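PDB 4EGW: Cobalt/magnesium transport protein CorA from Methanocaldococcus jannaschii, which mediates the influx of magnesium ions across the cell membrane as a homopentamer, switching between open and closed states with the cytoplasmic magnesium level. Local coordinates for residues I51-Y56 against Y64-K69; N121-I126 against R152-L157; L77-D82 against L97-A102; E106-T111 against L202-V207. One frame throughout, in Å; residues are numbered along the deposited sequence.

Contact 1. Residues I51-Y56 against Y64-K69; sequences IWIDCY and YKLSKK. With PGO (S-1,2-propanediol), chain R.
Leu66 alone joins helix and strand here, placing one methyl on Ile53 and the other on Cys55. No hydrogen bond crosses between the two segments. Leu66 sits on the inner side of the helix and points at the strand. Its CG is anti to the backbone N (chi1 -174°), and the fork beyond it straddles two residues of the same strand face. CD1 reaches CG2 of Ile53 at 4.2 Å. These two side chains pass alongside each other in opposite directions. CD2 of Leu66 meets Cys55 at two points, its CB and its SG, each at 3.9 Å. All three residues are buried. Next to Leu66, Ser67 lies against helix 74-80, and its OG is hydrogen-bonded to Ile72 O. It also receives a weak bond of 3.3 Å from O1 of a bound propanediol, probably left from crystallisation. The strand side chains alternate. Ile53 and Cys55 face helix 60-70, while Trp52 and Asp54 pack on helix 132-143 across the sheet. Helices on both faces of the sheet fit the alpha/beta/alpha sandwich of the cytoplasmic CorA domain.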
loop_
_atom_site.group_PDB
_atom_site.type_symbol
_atom_site.label_atom_id
_atom_site.label_comp_id
_atom_site.label_asym_id
_atom_site.label_seq_id
_atom_site.Cartn_x
_atom_site.Cartn_y
_atom_site.Cartn_z
ATOM N N ILE A 51 1.456 26.423 -1.762
ATOM C CA ILE A 51 2.865 26.157 -1.501
ATOM C C ILE A 51 2.931 25.102 -0.415
ATOM O O ILE A 51 2.207 25.172 0.578
ATOM C CB ILE A 51 3.631 27.406 -1.016
ATOM C CG1 ILE A 51 3.470 28.567 -1.996
ATOM C CG2 ILE A 51 5.108 27.089 -0.797
ATOM C CD1 ILE A 51 2.276 29.452 -1.695
ATOM N N TRP A 52 3.793 24.114 -0.606
ATOM C CA TRP A 52 3.984 23.096 0.412
ATOM C C TRP A 52 5.364 23.246 1.026
ATOM O O TRP A 52 6.376 22.995 0.370
ATOM C CB TRP A 52 3.818 21.691 -0.171
ATOM C CG TRP A 52 4.021 20.614 0.851
ATOM C CD1 TRP A 52 4.017 20.766 2.205
ATOM C CD2 TRP A 52 4.271 19.224 0.603
ATOM N NE1 TRP A 52 4.241 19.558 2.815
ATOM C CE2 TRP A 52 4.399 18.593 1.855
ATOM C CE3 TRP A 52 4.392 18.450 -0.555
ATOM C CZ2 TRP A 52 4.643 17.226 1.985
ATOM C CZ3 TRP A 52 4.638 17.090 -0.422
ATOM C CH2 TRP A 52 4.760 16.493 0.840
ATOM N N ILE A 53 5.399 23.666 2.285
ATOM C CA ILE A 53 6.647 23.711 3.029
ATOM C C ILE A 53 6.691 22.544 4.003
ATOM O O ILE A 53 5.827 22.403 4.868
ATOM C CB ILE A 53 6.812 25.032 3.806
ATOM C CG1 ILE A 53 6.662 26.219 2.863
ATOM C CG2 ILE A 53 8.167 25.082 4.514
ATOM C CD1 ILE A 53 6.966 27.533 3.521
ATOM N N ASP A 54 7.684 21.682 3.835
ATOM C CA ASP A 54 7.913 20.619 4.796
ATOM C C ASP A 54 9.149 20.965 5.591
ATOM O O ASP A 54 10.226 21.187 5.035
ATOM C CB ASP A 54 8.097 19.274 4.105
ATOM C CG ASP A 54 8.382 18.159 5.085
ATOM O OD1 ASP A 54 7.448 17.770 5.810
ATOM O OD2 ASP A 54 9.534 17.671 5.127
ATOM N N CYS A 55 8.984 21.035 6.900
ATOM C CA CYS A 55 10.099 21.373 7.755
ATOM C C CYS A 55 10.466 20.194 8.641
ATOM O O CYS A 55 9.748 19.855 9.590
ATOM C CB CYS A 55 9.752 22.583 8.609
ATOM S SG CYS A 55 11.089 23.053 9.684
ATOM N N TYR A 56 11.611 19.589 8.348
ATOM C CA TYR A 56 12.029 18.412 9.081
ATOM C C TYR A 56 13.086 18.766 10.120
ATOM O O TYR A 56 14.221 19.084 9.767
ATOM C CB TYR A 56 12.584 17.364 8.108
ATOM C CG TYR A 56 13.227 16.175 8.798
ATOM C CD1 TYR A 56 12.836 15.799 10.077
ATOM C CD2 TYR A 56 14.231 15.440 8.177
ATOM C CE1 TYR A 56 13.418 14.730 10.718
ATOM C CE2 TYR A 56 14.818 14.358 8.814
ATOM C CZ TYR A 56 14.407 14.010 10.089
ATOM O OH TYR A 56 14.980 12.941 10.751
ATOM N N TYR A 64 12.779 29.898 13.536
ATOM C CA TYR A 64 12.368 31.282 13.750
ATOM C C TYR A 64 12.180 32.018 12.428
ATOM O O TYR A 64 11.215 32.768 12.246
ATOM C CB TYR A 64 13.377 32.033 14.609
ATOM C CG TYR A 64 13.188 33.525 14.530
ATOM C CD1 TYR A 64 12.145 34.152 15.206
ATOM C CD2 TYR A 64 14.038 34.312 13.756
ATOM C CE1 TYR A 64 11.963 35.527 15.121
ATOM C CE2 TYR A 64 13.866 35.685 13.667
ATOM C CZ TYR A 64 12.827 36.287 14.350
ATOM O OH TYR A 64 12.659 37.652 14.262
ATOM N N LYS A 65 13.120 31.804 11.513
ATOM C CA LYS A 65 13.031 32.344 10.160
ATOM C C LYS A 65 11.697 31.940 9.536
ATOM O O LYS A 65 11.035 32.734 8.859
ATOM C CB LYS A 65 14.194 31.800 9.318
ATOM C CG LYS A 65 14.510 32.579 8.051
ATOM C CD LYS A 65 15.930 32.277 7.555
ATOM C CE LYS A 65 16.332 33.205 6.412
ATOM N NZ LYS A 65 17.802 33.248 6.174
ATOM N N LEU A 66 11.307 30.695 9.788
ATOM C CA LEU A 66 10.110 30.119 9.197
ATOM C C LEU A 66 8.842 30.772 9.731
ATOM O O LEU A 66 7.951 31.153 8.962
ATOM C CB LEU A 66 10.075 28.629 9.479
ATOM C CG LEU A 66 8.951 27.867 8.795
ATOM C CD1 LEU A 66 9.057 28.087 7.302
ATOM C CD2 LEU A 66 9.070 26.395 9.146
ATOM N N SER A 67 8.758 30.886 11.054
ATOM C CA SER A 67 7.634 31.571 11.667
ATOM C C SER A 67 7.544 32.954 11.067
ATOM O O SER A 67 6.480 33.385 10.636
ATOM C CB SER A 67 7.822 31.682 13.176
ATOM O OG SER A 67 7.166 32.836 13.667
ATOM N N LYS A 68 8.687 33.635 11.032
ATOM C CA LYS A 68 8.754 35.004 10.559
ATOM C C LYS A 68 8.095 35.069 9.206
ATOM O O LYS A 68 7.137 35.808 9.008
ATOM C CB LYS A 68 10.214 35.447 10.432
ATOM C CG LYS A 68 10.407 36.938 10.145
ATOM C CD LYS A 68 10.077 37.792 11.366
ATOM C CE LYS A 68 10.139 39.288 11.051
ATOM N NZ LYS A 68 11.522 39.790 10.775
ATOM N N LYS A 69 8.590 34.252 8.288
ATOM C CA LYS A 69 8.107 34.254 6.915
ATOM C C LYS A 69 6.628 33.887 6.810
ATOM O O LYS A 69 5.878 34.515 6.061
ATOM C CB LYS A 69 8.940 33.299 6.058
ATOM C CG LYS A 69 9.580 33.959 4.844
ATOM C CD LYS A 69 9.314 33.157 3.573
ATOM C CE LYS A 69 10.028 33.746 2.370
ATOM N NZ LYS A 69 9.958 32.819 1.216
HETATM C C1 PGO R . 4.267 36.361 13.671
HETATM C C2 PGO R . 3.463 36.098 14.901
HETATM C C3 PGO R . 4.351 35.992 16.098
HETATM O O1 PGO R . 5.486 35.725 13.556
HETATM O O2 PGO R . 2.741 34.935 14.748
#

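Contact 2. Residues N121-I126 against R152-L157; sequences NLLLTI and RGIGFL
Leu123 and Leu157 both carry CG anti to the backbone N, with chi1 of -170° and -180°. These torsions send the two side chains out from strand and helix until they meet. The contact closes one face of the alpha/beta/alpha sandwich of the cytoplasmic domain. Strand 122-127 lies in the sheet, and the long helix 156-186 begins against one face of it. The two leucines meet at a slant. CD2 of Leu157 lodges against the base of Leu123, 3.6 Å from its CB and 3.8 Å from its CG. Ile154 comes in from the turn before the helix. Its backbone has a positive phi in the left-handed region, an uncommon conformation for a beta-branched residue. The Ile154 side chain slides past Leu123 in the opposite direction. CG1 of Ile154 lies 4.1 Å from CB of Leu123 and 4.2 Å from CD2 of Leu123. Leu123 is therefore touched by both residues, one from the turn and one from the first turn of the helix. Ile116 and Ile118 of strand 110-119 and Leu50 extend this apolar patch. Asn121 contributes little through its side chain, which leads away from the turn. Its ND2 is instead hydrogen-bonded to the carbonyl oxygens of Tyr48 and Arg49. No hydrogen bond links the two segments, and the fit rests on apolar groups. At the edge of the contact, the tip of Ile154 reaches the backbone just before the strand, with CD1 4.3 Å from the carbonyl carbon of Asn121.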
loop_
_atom_site.group_PDB
_atom_site.type_symbol
_atom_site.label_atom_id
_atom_site.label_comp_id
_atom_site.label_asym_id
_atom_site.label_seq_id
_atom_site.Cartn_x
_atom_site.Cartn_y
_atom_site.Cartn_z
ATOM N N ASN A 121 -3.204 29.674 1.385
ATOM C CA ASN A 121 -2.784 28.703 0.392
ATOM C C ASN A 121 -1.553 27.889 0.805
ATOM O O ASN A 121 -1.064 27.071 0.018
ATOM C CB ASN A 121 -2.573 29.372 -0.971
ATOM C CG ASN A 121 -1.442 30.394 -0.960
ATOM O OD1 ASN A 121 -1.046 30.889 0.099
ATOM N ND2 ASN A 121 -0.920 30.714 -2.145
ATOM N N LEU A 122 -1.058 28.102 2.028
ATOM C CA LEU A 122 0.132 27.386 2.487
ATOM C C LEU A 122 -0.122 26.159 3.359
ATOM O O LEU A 122 -0.580 26.280 4.495
ATOM C CB LEU A 122 1.064 28.325 3.242
ATOM C CG LEU A 122 2.094 27.576 4.096
ATOM C CD1 LEU A 122 2.971 26.683 3.236
ATOM C CD2 LEU A 122 2.949 28.555 4.884
ATOM N N LEU A 123 0.211 24.983 2.832
ATOM C CA LEU A 123 0.210 23.750 3.615
ATOM C C LEU A 123 1.633 23.524 4.112
ATOM O O LEU A 123 2.527 23.210 3.325
ATOM C CB LEU A 123 -0.216 22.575 2.731
ATOM C CG LEU A 123 -0.533 21.174 3.280
ATOM C CD1 LEU A 123 0.624 20.549 4.057
ATOM C CD2 LEU A 123 -1.790 21.169 4.118
ATOM N N LEU A 124 1.840 23.671 5.417
ATOM C CA LEU A 124 3.127 23.394 6.024
ATOM C C LEU A 124 3.040 22.092 6.800
ATOM O O LEU A 124 2.166 21.932 7.650
ATOM C CB LEU A 124 3.545 24.528 6.966
ATOM C CG LEU A 124 4.672 24.204 7.967
ATOM C CD1 LEU A 124 5.974 23.859 7.277
ATOM C CD2 LEU A 124 4.914 25.328 8.989
ATOM N N THR A 125 3.937 21.163 6.484
ATOM C CA THR A 125 4.065 19.916 7.226
ATOM C C THR A 125 5.316 20.001 8.053
ATOM O O THR A 125 6.414 20.099 7.517
ATOM C CB THR A 125 4.266 18.712 6.309
ATOM O OG1 THR A 125 5.422 18.931 5.486
ATOM C CG2 THR A 125 3.048 18.492 5.430
ATOM N N ILE A 126 5.155 19.950 9.364
ATOM C CA ILE A 126 6.295 20.087 10.243
ATOM C C ILE A 126 6.478 18.839 11.114
ATOM O O ILE A 126 5.544 18.382 11.791
ATOM C CB ILE A 126 6.174 21.364 11.094
ATOM C CG1 ILE A 126 7.441 21.577 11.919
ATOM C CG2 ILE A 126 4.925 21.325 11.967
ATOM C CD1 ILE A 126 8.101 22.906 11.641
ATOM N N ARG A 152 -6.489 21.172 -8.066
ATOM C CA ARG A 152 -7.328 20.516 -7.059
ATOM C C ARG A 152 -6.792 20.801 -5.650
ATOM O O ARG A 152 -7.420 20.468 -4.643
ATOM C CB ARG A 152 -7.407 19.002 -7.314
ATOM C CG ARG A 152 -8.685 18.338 -6.783
ATOM C CD ARG A 152 -8.668 16.816 -6.974
ATOM N NE ARG A 152 -10.008 16.217 -6.996
ATOM C CZ ARG A 152 -10.643 15.728 -5.930
ATOM N NH1 ARG A 152 -10.069 15.764 -4.735
ATOM N NH2 ARG A 152 -11.857 15.205 -6.060
ATOM N N GLY A 153 -5.630 21.442 -5.599
ATOM C CA GLY A 153 -4.808 21.502 -4.404
ATOM C C GLY A 153 -5.376 21.939 -3.064
ATOM O O GLY A 153 -6.298 22.745 -2.964
ATOM N N ILE A 154 -4.807 21.327 -2.034
ATOM C CA ILE A 154 -4.915 21.704 -0.619
ATOM C C ILE A 154 -6.280 21.727 0.047
ATOM O O ILE A 154 -6.442 22.375 1.080
ATOM C CB ILE A 154 -4.235 23.066 -0.311
ATOM C CG1 ILE A 154 -3.927 23.190 1.187
ATOM C CG2 ILE A 154 -5.105 24.224 -0.775
ATOM C CD1 ILE A 154 -4.120 24.585 1.745
ATOM N N GLY A 155 -7.272 21.045 -0.506
ATOM C CA GLY A 155 -8.088 20.228 0.360
ATOM C C GLY A 155 -7.541 18.867 0.016
ATOM O O GLY A 155 -7.640 17.888 0.754
ATOM N N PHE A 156 -6.924 18.848 -1.157
ATOM C CA PHE A 156 -6.435 17.635 -1.764
ATOM C C PHE A 156 -5.070 17.277 -1.245
ATOM O O PHE A 156 -4.798 16.120 -0.914
ATOM C CB PHE A 156 -6.397 17.806 -3.279
ATOM C CG PHE A 156 -6.340 16.512 -4.023
ATOM C CD1 PHE A 156 -7.109 15.429 -3.606
ATOM C CD2 PHE A 156 -5.525 16.369 -5.138
ATOM C CE1 PHE A 156 -7.068 14.221 -4.285
ATOM C CE2 PHE A 156 -5.478 15.165 -5.826
ATOM C CZ PHE A 156 -6.253 14.084 -5.395
ATOM N N LEU A 157 -4.225 18.301 -1.163
ATOM C CA LEU A 157 -2.828 18.132 -0.802
ATOM C C LEU A 157 -2.772 17.494 0.568
ATOM O O LEU A 157 -1.979 16.586 0.830
ATOM C CB LEU A 157 -2.121 19.489 -0.788
ATOM C CG LEU A 157 -0.632 19.524 -0.430
ATOM C CD1 LEU A 157 0.155 18.646 -1.365
ATOM C CD2 LEU A 157 -0.096 20.941 -0.483
#

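Contact 3. Residues L77-D82 against L97-A102; sequences LQIGLD and LIIYKA
Leu97, near the start of strand 96-104, points at Ile79 of the short helix 74-80. This is one helix-to-sheet layer of the alpha/beta/alpha sandwich, built on apolar branches. Leu97 CG is anti to the backbone N, which carries CD2 up to the helix. CD2 is held between two branches of Ile79, lying 3.5 Å from its CD1 and 3.7 Å from its CG2. The two side chains meet at a slant. Ile98 turns to the far face of the sheet. Ile99 brings the chain back to the helix side. Its CB does not aim at Ile79, but chi1 of -55° and chi2 of -58° fold CD1 back to it. CD1 of Ile99 then meets CG2 of Ile79 at 3.9 Å, the side chains crossing at about a right angle. Tyr100 lies on the far face again, packed on helices 156-186 and 193-225. Lys101 returns to the near face and sends NZ to the carbonyl oxygen of Glu83. Ile79 thus bridges two alternate strand residues, Leu97 and Ile99, and no hydrogen bond crosses between the two segments. The helix is only weakly bonded at this point, and it is also tied to the sheet through Gly80, whose backbone N is hydrogen-bonded to OH of Tyr117.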
loop_
_atom_site.group_PDB
_atom_site.type_symbol
_atom_site.label_atom_id
_atom_site.label_comp_id
_atom_site.label_asym_id
_atom_site.label_seq_id
_atom_site.Cartn_x
_atom_site.Cartn_y
_atom_site.Cartn_z
ATOM N N LEU A 77 4.283 26.910 16.207
ATOM C CA LEU A 77 4.920 25.955 15.302
ATOM C C LEU A 77 5.553 24.816 16.096
ATOM O O LEU A 77 5.724 23.687 15.601
ATOM C CB LEU A 77 5.973 26.643 14.431
ATOM C CG LEU A 77 5.477 27.679 13.428
ATOM C CD1 LEU A 77 6.643 28.195 12.600
ATOM C CD2 LEU A 77 4.400 27.099 12.536
ATOM N N GLN A 78 5.893 25.126 17.342
ATOM C CA GLN A 78 6.508 24.155 18.230
ATOM C C GLN A 78 5.545 23.012 18.563
ATOM O O GLN A 78 5.969 21.910 18.927
ATOM C CB GLN A 78 7.044 24.849 19.478
ATOM C CG GLN A 78 8.405 25.513 19.253
ATOM C CD GLN A 78 8.742 26.563 20.301
ATOM O OE1 GLN A 78 7.856 27.068 20.999
ATOM N NE2 GLN A 78 10.033 26.900 20.419
ATOM N N ILE A 79 4.248 23.271 18.422
ATOM C CA ILE A 79 3.273 22.198 18.505
ATOM C C ILE A 79 3.700 21.126 17.514
ATOM O O ILE A 79 3.828 19.955 17.872
ATOM C CB ILE A 79 1.847 22.662 18.131
ATOM C CG1 ILE A 79 1.521 24.017 18.759
ATOM C CG2 ILE A 79 0.822 21.626 18.566
ATOM C CD1 ILE A 79 0.191 24.589 18.289
ATOM N N GLY A 80 3.935 21.546 16.273
ATOM C CA GLY A 80 4.252 20.633 15.187
ATOM C C GLY A 80 5.444 19.722 15.422
ATOM O O GLY A 80 5.442 18.564 15.018
ATOM N N LEU A 81 6.465 20.241 16.090
ATOM C CA LEU A 81 7.695 19.487 16.307
ATOM C C LEU A 81 7.631 18.586 17.530
ATOM O O LEU A 81 8.628 17.957 17.885
ATOM C CB LEU A 81 8.891 20.425 16.434
ATOM C CG LEU A 81 9.352 21.031 15.118
ATOM C CD1 LEU A 81 10.488 21.975 15.379
ATOM C CD2 LEU A 81 9.770 19.940 14.150
ATOM N N ASP A 82 6.482 18.548 18.200
ATOM C CA ASP A 82 6.320 17.642 19.333
ATOM C C ASP A 82 5.774 16.333 18.785
ATOM O O ASP A 82 4.675 16.281 18.238
ATOM C CB ASP A 82 5.397 18.239 20.402
ATOM C CG ASP A 82 5.457 17.483 21.729
ATOM O OD1 ASP A 82 5.887 16.308 21.747
ATOM O OD2 ASP A 82 5.062 18.066 22.761
ATOM N N LEU A 97 -4.513 23.708 11.988
ATOM C CA LEU A 97 -3.506 22.774 12.485
ATOM C C LEU A 97 -4.016 21.350 12.568
ATOM O O LEU A 97 -5.017 21.076 13.229
ATOM C CB LEU A 97 -2.966 23.200 13.859
ATOM C CG LEU A 97 -1.956 22.244 14.527
ATOM C CD1 LEU A 97 -0.727 22.016 13.656
ATOM C CD2 LEU A 97 -1.531 22.743 15.897
ATOM N N ILE A 98 -3.312 20.446 11.894
ATOM C CA ILE A 98 -3.550 19.021 12.059
ATOM C C ILE A 98 -2.308 18.354 12.616
ATOM O O ILE A 98 -1.210 18.474 12.069
ATOM C CB ILE A 98 -3.942 18.310 10.741
ATOM C CG1 ILE A 98 -4.967 19.133 9.945
ATOM C CG2 ILE A 98 -4.454 16.884 11.037
ATOM C CD1 ILE A 98 -4.356 20.223 9.096
ATOM N N ILE A 99 -2.496 17.676 13.734
ATOM C CA ILE A 99 -1.496 16.789 14.280
ATOM C C ILE A 99 -1.865 15.415 13.752
ATOM O O ILE A 99 -3.045 15.060 13.684
ATOM C CB ILE A 99 -1.541 16.781 15.834
ATOM C CG1 ILE A 99 -1.405 18.210 16.391
ATOM C CG2 ILE A 99 -0.479 15.826 16.413
ATOM C CD1 ILE A 99 -0.140 18.930 15.963
ATOM N N TYR A 100 -0.873 14.635 13.359
ATOM C CA TYR A 100 -1.181 13.328 12.831
ATOM C C TYR A 100 -0.076 12.364 13.194
ATOM O O TYR A 100 1.083 12.760 13.299
ATOM C CB TYR A 100 -1.324 13.426 11.326
ATOM C CG TYR A 100 -2.340 12.489 10.747
ATOM C CD1 TYR A 100 -3.694 12.757 10.852
ATOM C CD2 TYR A 100 -1.945 11.337 10.082
ATOM C CE1 TYR A 100 -4.632 11.899 10.311
ATOM C CE2 TYR A 100 -2.871 10.475 9.536
ATOM C CZ TYR A 100 -4.215 10.759 9.651
ATOM O OH TYR A 100 -5.136 9.893 9.105
ATOM N N LYS A 101 -0.439 11.102 13.411
ATOM C CA LYS A 101 0.541 10.073 13.740
ATOM C C LYS A 101 0.945 9.273 12.512
ATOM O O LYS A 101 0.117 8.625 11.869
ATOM C CB LYS A 101 0.014 9.124 14.815
ATOM C CG LYS A 101 0.054 9.696 16.217
ATOM C CD LYS A 101 1.387 9.473 16.907
ATOM C CE LYS A 101 1.398 10.197 18.217
ATOM N NZ LYS A 101 2.699 9.975 18.884
ATOM N N ALA A 102 2.233 9.310 12.210
ATOM C CA ALA A 102 2.771 8.584 11.089
ATOM C C ALA A 102 3.752 7.541 11.609
ATOM O O ALA A 102 4.397 7.746 12.641
ATOM C CB ALA A 102 3.465 9.537 10.167
#

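Contact 4. Residues E106-T111 against L202-V207; sequences EEDITT and LRKTLV
Thr205 hydrogen-bonds Ile109 across the contact, its OG1 giving a 2.9 Å bond to the carbonyl O of Ile109. The donor comes in well off the line of the C=O, at 121°, and is tilted 26° from the carbonyl plane. Thr205 OG1 stands beside its own backbone N (chi1 -76°), which turns the hydroxyl to the loop. A CA-H...O contact adds to this grip, with Thr205 CA 3.3 Å from the same oxygen. With an alanine here, the Ile109 carbonyl would probably lose its hydroxyl donor, and the CB of Ile109 its methyl neighbour. Apolar contact is slight: CG2 of Thr205 lies 4.1 Å from CB of Ile109. Phe209, one turn further along the helix, also touches Ile109. The loop links antiparallel strands 96-104 and 110-119, so the end of a beta hairpin docks on the long helix 193-225. On another side of that helix, Leu202 and Leu206 pack against helices 156-186 and 233-270 of the helical bundle. Charge contributes at the solvent side. Lys204 extends along the loop with NZ 4.5 Å from OD2 of Asp108, beyond salt-bridge range. Some attraction is likely, but Lys204 is exposed and solvent would weaken it.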
loop_
_atom_site.group_PDB
_atom_site.type_symbol
_atom_site.label_atom_id
_atom_site.label_comp_id
_atom_site.label_asym_id
_atom_site.label_seq_id
_atom_site.Cartn_x
_atom_site.Cartn_y
_atom_site.Cartn_z
ATOM N N GLU A 106 12.836 2.357 12.959
ATOM C CA GLU A 106 14.028 2.209 13.778
ATOM C C GLU A 106 14.385 0.737 13.708
ATOM O O GLU A 106 13.830 0.004 12.888
ATOM C CB GLU A 106 13.732 2.588 15.233
ATOM C CG GLU A 106 12.820 3.799 15.406
ATOM C CD GLU A 106 11.848 3.647 16.568
ATOM O OE1 GLU A 106 12.134 2.847 17.487
ATOM O OE2 GLU A 106 10.797 4.326 16.552
ATOM N N GLU A 107 15.302 0.294 14.560
ATOM C CA GLU A 107 15.465 -1.135 14.762
ATOM C C GLU A 107 14.064 -1.704 14.971
ATOM O O GLU A 107 13.704 -2.726 14.386
ATOM C CB GLU A 107 16.334 -1.417 15.989
ATOM C CG GLU A 107 16.450 -2.896 16.345
ATOM C CD GLU A 107 16.861 -3.125 17.793
ATOM O OE1 GLU A 107 16.032 -2.860 18.691
ATOM O OE2 GLU A 107 18.006 -3.572 18.035
ATOM N N ASP A 108 13.272 -1.023 15.798
ATOM C CA ASP A 108 11.867 -1.376 16.002
ATOM C C ASP A 108 10.967 -0.210 15.598
ATOM O O ASP A 108 11.360 0.950 15.695
ATOM C CB ASP A 108 11.607 -1.772 17.459
ATOM C CG ASP A 108 10.934 -3.131 17.584
ATOM O OD1 ASP A 108 11.471 -4.119 17.034
ATOM O OD2 ASP A 108 9.860 -3.208 18.221
ATOM N N ILE A 109 9.754 -0.515 15.147
ATOM C CA ILE A 109 8.866 0.517 14.616
ATOM C C ILE A 109 7.887 1.056 15.654
ATOM O O ILE A 109 7.378 0.313 16.495
ATOM C CB ILE A 109 8.050 -0.001 13.425
ATOM C CG1 ILE A 109 8.967 -0.455 12.287
ATOM C CG2 ILE A 109 7.096 1.077 12.936
ATOM C CD1 ILE A 109 9.620 -1.800 12.526
ATOM N N THR A 110 7.630 2.356 15.585
ATOM C CA THR A 110 6.597 3.005 16.394
ATOM C C THR A 110 5.991 4.122 15.543
ATOM O O THR A 110 6.200 4.148 14.334
ATOM C CB THR A 110 7.125 3.550 17.752
ATOM O OG1 THR A 110 8.081 4.593 17.528
ATOM C CG2 THR A 110 7.760 2.432 18.587
ATOM N N THR A 111 5.214 5.017 16.145
ATOM C CA THR A 111 4.695 6.154 15.401
ATOM C C THR A 111 5.145 7.455 16.027
ATOM O O THR A 111 5.618 7.478 17.160
ATOM C CB THR A 111 3.177 6.164 15.330
ATOM O OG1 THR A 111 2.645 6.410 16.632
ATOM C CG2 THR A 111 2.660 4.849 14.795
ATOM N N LEU A 202 6.786 -6.988 18.303
ATOM C CA LEU A 202 5.696 -6.727 17.372
ATOM C C LEU A 202 4.432 -6.320 18.100
ATOM O O LEU A 202 3.478 -5.867 17.480
ATOM C CB LEU A 202 5.409 -7.956 16.511
ATOM C CG LEU A 202 6.469 -8.284 15.459
ATOM C CD1 LEU A 202 5.996 -9.438 14.601
ATOM C CD2 LEU A 202 6.760 -7.056 14.604
ATOM N N ARG A 203 4.410 -6.515 19.411
ATOM C CA ARG A 203 3.316 -5.988 20.224
ATOM C C ARG A 203 3.538 -4.500 20.391
ATOM O O ARG A 203 2.630 -3.693 20.196
ATOM C CB ARG A 203 3.265 -6.663 21.601
ATOM C CG ARG A 203 2.500 -7.979 21.638
ATOM C CD ARG A 203 0.972 -7.783 21.753
ATOM N NE ARG A 203 0.506 -7.554 23.122
ATOM C CZ ARG A 203 0.138 -6.371 23.612
ATOM N NH1 ARG A 203 0.170 -5.284 22.851
ATOM N NH2 ARG A 203 -0.274 -6.268 24.871
ATOM N N LYS A 204 4.774 -4.158 20.738
ATOM C CA LYS A 204 5.201 -2.782 20.918
ATOM C C LYS A 204 4.850 -1.993 19.677
ATOM O O LYS A 204 4.223 -0.937 19.755
ATOM C CB LYS A 204 6.714 -2.748 21.161
ATOM C CG LYS A 204 7.302 -1.404 21.592
ATOM C CD LYS A 204 8.691 -1.618 22.222
ATOM C CE LYS A 204 9.489 -0.324 22.370
ATOM N NZ LYS A 204 10.717 -0.314 21.512
ATOM N N THR A 205 5.245 -2.510 18.520
ATOM C CA THR A 205 4.939 -1.817 17.279
ATOM C C THR A 205 3.433 -1.609 17.184
ATOM O O THR A 205 2.962 -0.472 17.111
ATOM C CB THR A 205 5.428 -2.601 16.037
ATOM O OG1 THR A 205 6.849 -2.456 15.901
ATOM C CG2 THR A 205 4.742 -2.082 14.795
ATOM N N LEU A 206 2.690 -2.715 17.235
ATOM C CA LEU A 206 1.231 -2.727 17.093
ATOM C C LEU A 206 0.520 -1.772 18.049
ATOM O O LEU A 206 -0.362 -1.004 17.641
ATOM C CB LEU A 206 0.696 -4.147 17.293
ATOM C CG LEU A 206 0.351 -4.922 16.019
ATOM C CD1 LEU A 206 0.935 -4.258 14.786
ATOM C CD2 LEU A 206 0.809 -6.351 16.123
ATOM N N VAL A 207 0.904 -1.820 19.320
ATOM C CA VAL A 207 0.335 -0.921 20.309
ATOM C C VAL A 207 0.353 0.537 19.835
ATOM O O VAL A 207 -0.637 1.246 19.996
ATOM C CB VAL A 207 1.085 -1.032 21.654
ATOM C CG1 VAL A 207 0.425 -0.154 22.697
ATOM C CG2 VAL A 207 1.122 -2.475 22.129
#

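All four contacts reach one mixed sheet. Contact 1 closes first along the chain, then contact 3. Contact 2 lies nested inside the loop closed by contact 4. Contacts 1, 2 and 3 have centres 13 to 15 Å apart and touch one another. Contacts 1 and 2 use the neighbouring strands 51-56 and 122-127. Contacts 1 and 3 use the successive helices 60-70 and 74-80. Contact 4 has its centre about 30 Å from that of contact 1 and 20 Å from that of contact 3. Its strand, 110-119, neighbours strand 96-104 of contact 3. Contacts 1 and 3 set short helices on the sheet. Contacts 2 and 4, centres about 29 Å apart, join it to the successive long helices 156-186 and 193-225.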